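Local atomic coordinates of 11S globulin subunit beta (Cucurbita maxima, PDB entry 2E9Q), a protein that serves as a seed storage protein, a hexameric 11S globulin laid down as a nutrient reservoir in pumpkin seeds. Residues 84-98 / 126-140. Numbering follows the deposited sequence. Where two conformers were deposited one is given.
Sequences PKLIFVAQGFGIRGI and QKIRPFREGDLLVVP
Lys85 and Val139 open a ladder of antiparallel backbone bonds that joins the two segments within a cupin beta-barrel. Strand 85-91 runs against 135-139 (155° between directions) in one sheet, and 93-98 against 129-132 in the facing one, so both segments cross from sheet to sheet.

In the first ladder Lys85 and Ile87 form hydrogen-bonded pairs with Val139 and Leu137. Between them Leu86 lies on the opposite face, where its CG meets CD1 of Leu136 at 3.5 Å and its CD1 packs beside Val138. Val89 extends the ladder into the type II turn from Arg132 to Asp135: its N donates to Asp135 O, and its O accepts Gly134 N at 2.9 Å. With CG1 of Val89 anti to the backbone N, CG2 is the branch turned inward to CD1 of Phe131 (3.7 Å) and to Leu137.

Past the bulge at Ala90 and Gln91, which both face Val156, Gly94 lies over the Phe131 ring, its CA 4.0 Å from the centroid in a CH-pi contact; a side chain there would crowd CZ. Leu137 CD1 covers the other face of this ring, toward its rim.

Arg96 bridges the two sheets. Bent at chi3 (-58°), its chain passes Phe131 and carries the guanidinium between Leu137 CB on one face and Ile98 CG2 on the other. NH2 donates to Val138 O (2.8 Å, N-H...O 170°), while NH1 bonds Leu286 O. A leucine here would probably leave both carbonyls without these donors and loosen the link between sheets.

In one of two modelled conformers of Arg129, Ile98 also lays CG2 over its guanidinium, whose NH2 forms a salt bridge with Glu105, and NE donates to water 2; that water also accepts from Ile98 N at 3.0 Å.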
# COMPACT_ATOMS: atom_id res chain seq x y z
N PRO A 84 -9.91 6.70 -8.50
CA PRO A 84 -10.02 6.17 -9.86
C PRO A 84 -11.46 5.68 -10.06
O PRO A 84 -12.12 5.25 -9.10
CB PRO A 84 -9.06 4.98 -9.87
CG PRO A 84 -8.19 5.19 -8.66
CD PRO A 84 -9.12 5.79 -7.66
N LYS A 85 -11.93 5.73 -11.30
CA LYS A 85 -13.29 5.30 -11.60
C LYS A 85 -13.42 4.46 -12.85
O LYS A 85 -12.63 4.57 -13.81
CB LYS A 85 -14.20 6.52 -11.80
CG LYS A 85 -14.45 7.37 -10.56
CD LYS A 85 -15.15 8.66 -10.97
CE LYS A 85 -15.47 9.54 -9.77
NZ LYS A 85 -16.30 10.71 -10.16
N LEU A 86 -14.44 3.62 -12.83
CA LEU A 86 -14.79 2.79 -13.95
C LEU A 86 -16.23 3.23 -14.14
O LEU A 86 -16.93 3.51 -13.17
CB LEU A 86 -14.70 1.32 -13.59
CG LEU A 86 -13.59 0.50 -14.24
CD1 LEU A 86 -12.38 1.34 -14.60
CD2 LEU A 86 -13.24 -0.61 -13.30
N ILE A 87 -16.66 3.30 -15.39
CA ILE A 87 -18.01 3.74 -15.69
C ILE A 87 -18.61 2.82 -16.72
O ILE A 87 -18.12 2.74 -17.85
CB ILE A 87 -18.02 5.16 -16.25
CG1 ILE A 87 -17.50 6.12 -15.18
CG2 ILE A 87 -19.40 5.53 -16.72
CD1 ILE A 87 -17.50 7.58 -15.60
N PHE A 88 -19.65 2.09 -16.33
CA PHE A 88 -20.30 1.20 -17.26
C PHE A 88 -21.46 1.93 -17.90
O PHE A 88 -22.31 2.48 -17.20
CB PHE A 88 -20.81 -0.05 -16.56
CG PHE A 88 -21.49 -1.02 -17.48
CD1 PHE A 88 -20.76 -1.76 -18.40
CD2 PHE A 88 -22.87 -1.19 -17.42
CE1 PHE A 88 -21.40 -2.66 -19.26
CE2 PHE A 88 -23.51 -2.09 -18.26
CZ PHE A 88 -22.77 -2.83 -19.19
N VAL A 89 -21.49 1.93 -19.24
CA VAL A 89 -22.56 2.58 -20.00
C VAL A 89 -23.69 1.57 -20.12
O VAL A 89 -23.66 0.68 -20.96
CB VAL A 89 -22.06 2.99 -21.42
CG1 VAL A 89 -23.19 3.59 -22.23
CG2 VAL A 89 -20.92 3.99 -21.29
N ALA A 90 -24.69 1.72 -19.25
CA ALA A 90 -25.81 0.79 -19.22
C ALA A 90 -26.82 1.03 -20.33
O ALA A 90 -27.50 0.11 -20.76
CB ALA A 90 -26.51 0.88 -17.85
N GLN A 91 -26.90 2.28 -20.79
CA GLN A 91 -27.84 2.62 -21.86
C GLN A 91 -27.48 3.93 -22.56
O GLN A 91 -27.04 4.89 -21.92
CB GLN A 91 -29.27 2.73 -21.29
CG GLN A 91 -30.32 3.14 -22.31
CD GLN A 91 -31.68 3.48 -21.68
OE1 GLN A 91 -32.37 2.61 -21.14
NE2 GLN A 91 -32.06 4.74 -21.75
N GLY A 92 -27.66 3.95 -23.88
CA GLY A 92 -27.39 5.15 -24.65
C GLY A 92 -25.99 5.23 -25.21
O GLY A 92 -25.22 4.28 -25.12
N PHE A 93 -25.67 6.37 -25.82
CA PHE A 93 -24.34 6.58 -26.38
C PHE A 93 -24.02 8.05 -26.50
O PHE A 93 -24.91 8.89 -26.60
CB PHE A 93 -24.16 5.87 -27.73
CG PHE A 93 -25.19 6.24 -28.77
CD1 PHE A 93 -26.43 5.60 -28.80
CD2 PHE A 93 -24.89 7.17 -29.76
CE1 PHE A 93 -27.36 5.89 -29.79
CE2 PHE A 93 -25.82 7.47 -30.76
CZ PHE A 93 -27.06 6.83 -30.78
N GLY A 94 -22.73 8.37 -26.48
CA GLY A 94 -22.34 9.75 -26.57
C GLY A 94 -20.84 9.92 -26.75
O GLY A 94 -20.15 9.00 -27.17
N ILE A 95 -20.36 11.11 -26.41
CA ILE A 95 -18.96 11.43 -26.54
C ILE A 95 -18.41 11.94 -25.22
O ILE A 95 -19.14 12.54 -24.42
CB ILE A 95 -18.74 12.48 -27.65
CG1 ILE A 95 -19.49 13.77 -27.33
CG2 ILE A 95 -19.26 11.93 -28.97
CD1 ILE A 95 -19.40 14.83 -28.42
N ARG A 96 -17.13 11.68 -24.99
CA ARG A 96 -16.45 12.08 -23.77
C ARG A 96 -15.14 12.79 -24.10
O ARG A 96 -14.59 12.62 -25.20
CB ARG A 96 -16.16 10.85 -22.92
CG ARG A 96 -15.16 9.89 -23.57
CD ARG A 96 -15.02 8.54 -22.87
NE ARG A 96 -14.61 8.66 -21.48
CZ ARG A 96 -13.69 7.89 -20.89
NH1 ARG A 96 -13.07 6.94 -21.56
NH2 ARG A 96 -13.43 8.06 -19.60
N GLY A 97 -14.65 13.55 -23.14
CA GLY A 97 -13.39 14.24 -23.30
C GLY A 97 -12.61 13.99 -22.02
O GLY A 97 -13.06 14.36 -20.94
N ILE A 98 -11.46 13.35 -22.14
CA ILE A 98 -10.65 13.07 -20.96
C ILE A 98 -9.18 13.38 -21.22
O ILE A 98 -8.46 12.61 -21.86
CB ILE A 98 -10.83 11.61 -20.50
CG1 ILE A 98 -9.91 11.33 -19.31
CG2 ILE A 98 -10.58 10.65 -21.64
CD1 ILE A 98 -10.16 9.98 -18.64
N GLN A 126 -8.88 18.63 -27.20
CA GLN A 126 -8.69 17.21 -26.89
C GLN A 126 -9.43 16.31 -27.86
O GLN A 126 -10.36 16.74 -28.52
CB GLN A 126 -9.24 16.93 -25.48
CG GLN A 126 -10.73 17.26 -25.37
CD GLN A 126 -11.26 17.29 -23.93
OE1 GLN A 126 -12.29 17.90 -23.67
NE2 GLN A 126 -10.57 16.61 -23.02
N LYS A 127 -9.00 15.06 -27.94
CA LYS A 127 -9.65 14.09 -28.81
C LYS A 127 -11.09 13.93 -28.34
O LYS A 127 -11.36 13.98 -27.14
CB LYS A 127 -8.94 12.74 -28.72
CG LYS A 127 -9.68 11.59 -29.39
CD LYS A 127 -9.04 10.24 -29.04
CE LYS A 127 -7.65 10.09 -29.65
NZ LYS A 127 -6.99 8.81 -29.25
N ILE A 128 -12.01 13.74 -29.28
CA ILE A 128 -13.41 13.55 -28.93
C ILE A 128 -13.63 12.05 -29.00
O ILE A 128 -13.60 11.45 -30.07
CB ILE A 128 -14.34 14.26 -29.93
CG1 ILE A 128 -14.16 15.78 -29.82
CG2 ILE A 128 -15.79 13.86 -29.66
CD1 ILE A 128 -14.57 16.37 -28.48
N ARG A 129 -13.87 11.46 -27.83
CA ARG A 129 -14.05 10.02 -27.71
C ARG A 129 -15.50 9.61 -27.59
O ARG A 129 -16.19 9.98 -26.63
CB ARG A 129 -13.26 9.52 -26.50
CG ARG A 129 -11.95 10.26 -26.33
CD ARG A 129 -11.01 9.57 -25.37
NE ARG A 129 -9.86 10.42 -25.09
CZ ARG A 129 -8.68 9.97 -24.70
NH1 ARG A 129 -8.49 8.66 -24.55
NH2 ARG A 129 -7.69 10.82 -24.45
N PRO A 130 -16.00 8.85 -28.57
CA PRO A 130 -17.39 8.39 -28.55
C PRO A 130 -17.47 7.11 -27.72
O PRO A 130 -16.46 6.44 -27.51
CB PRO A 130 -17.67 8.14 -30.03
CG PRO A 130 -16.35 7.61 -30.51
CD PRO A 130 -15.36 8.54 -29.86
N PHE A 131 -18.66 6.80 -27.24
CA PHE A 131 -18.86 5.59 -26.46
C PHE A 131 -20.31 5.18 -26.61
O PHE A 131 -21.16 6.01 -26.94
CB PHE A 131 -18.52 5.83 -24.98
CG PHE A 131 -19.35 6.90 -24.33
CD1 PHE A 131 -20.64 6.62 -23.90
CD2 PHE A 131 -18.84 8.18 -24.16
CE1 PHE A 131 -21.42 7.62 -23.32
CE2 PHE A 131 -19.61 9.18 -23.58
CZ PHE A 131 -20.90 8.91 -23.16
N ARG A 132 -20.59 3.91 -26.37
CA ARG A 132 -21.93 3.41 -26.51
C ARG A 132 -22.21 2.32 -25.48
O ARG A 132 -21.30 1.88 -24.78
CB ARG A 132 -22.09 2.83 -27.92
CG ARG A 132 -21.10 1.73 -28.19
CD ARG A 132 -21.29 1.12 -29.56
NE ARG A 132 -20.82 -0.26 -29.59
CZ ARG A 132 -19.59 -0.64 -29.27
NH1 ARG A 132 -18.69 0.26 -28.89
NH2 ARG A 132 -19.27 -1.92 -29.29
N GLU A 133 -23.46 1.89 -25.43
CA GLU A 133 -23.90 0.87 -24.49
C GLU A 133 -23.00 -0.35 -24.45
O GLU A 133 -22.71 -0.96 -25.47
CB GLU A 133 -25.33 0.45 -24.82
CG GLU A 133 -26.06 -0.24 -23.67
CD GLU A 133 -27.50 -0.58 -24.01
OE1 GLU A 133 -28.23 0.30 -24.53
OE2 GLU A 133 -27.91 -1.73 -23.75
N GLY A 134 -22.56 -0.72 -23.25
CA GLY A 134 -21.71 -1.88 -23.11
C GLY A 134 -20.27 -1.47 -22.91
O GLY A 134 -19.41 -2.30 -22.59
N ASP A 135 -19.99 -0.19 -23.11
CA ASP A 135 -18.64 0.29 -22.90
C ASP A 135 -18.34 0.44 -21.41
O ASP A 135 -19.20 0.86 -20.62
CB ASP A 135 -18.42 1.65 -23.58
CG ASP A 135 -18.24 1.54 -25.09
OD1 ASP A 135 -17.92 0.43 -25.58
OD2 ASP A 135 -18.43 2.55 -25.79
N LEU A 136 -17.12 0.08 -21.06
CA LEU A 136 -16.61 0.19 -19.71
C LEU A 136 -15.55 1.26 -19.89
O LEU A 136 -14.49 1.00 -20.47
CB LEU A 136 -15.97 -1.14 -19.28
CG LEU A 136 -15.42 -1.30 -17.86
CD1 LEU A 136 -14.30 -0.31 -17.62
CD2 LEU A 136 -16.56 -1.09 -16.84
N LEU A 137 -15.85 2.47 -19.44
CA LEU A 137 -14.93 3.59 -19.56
C LEU A 137 -14.05 3.68 -18.32
O LEU A 137 -14.47 3.31 -17.22
CB LEU A 137 -15.71 4.90 -19.73
CG LEU A 137 -16.83 4.82 -20.78
CD1 LEU A 137 -17.58 6.15 -20.89
CD2 LEU A 137 -16.22 4.44 -22.12
N VAL A 138 -12.84 4.19 -18.50
CA VAL A 138 -11.92 4.34 -17.40
C VAL A 138 -11.64 5.82 -17.16
O VAL A 138 -11.55 6.61 -18.10
CB VAL A 138 -10.58 3.62 -17.70
CG1 VAL A 138 -9.54 3.91 -16.60
CG2 VAL A 138 -10.83 2.12 -17.84
N VAL A 139 -11.51 6.20 -15.89
CA VAL A 139 -11.20 7.57 -15.55
C VAL A 139 -10.21 7.54 -14.38
O VAL A 139 -10.61 7.34 -13.24
CB VAL A 139 -12.45 8.37 -15.12
CG1 VAL A 139 -12.06 9.82 -14.85
CG2 VAL A 139 -13.51 8.30 -16.19
N PRO A 140 -8.91 7.71 -14.67
CA PRO A 140 -7.91 7.69 -13.59
C PRO A 140 -8.16 8.82 -12.61
O PRO A 140 -8.81 9.82 -12.95
CB PRO A 140 -6.58 7.86 -14.32
CG PRO A 140 -6.86 7.29 -15.69
CD PRO A 140 -8.26 7.82 -15.98
O HOH W 1 -11.39 16.72 -20.22
O HOH W 2 -10.29 13.34 -24.95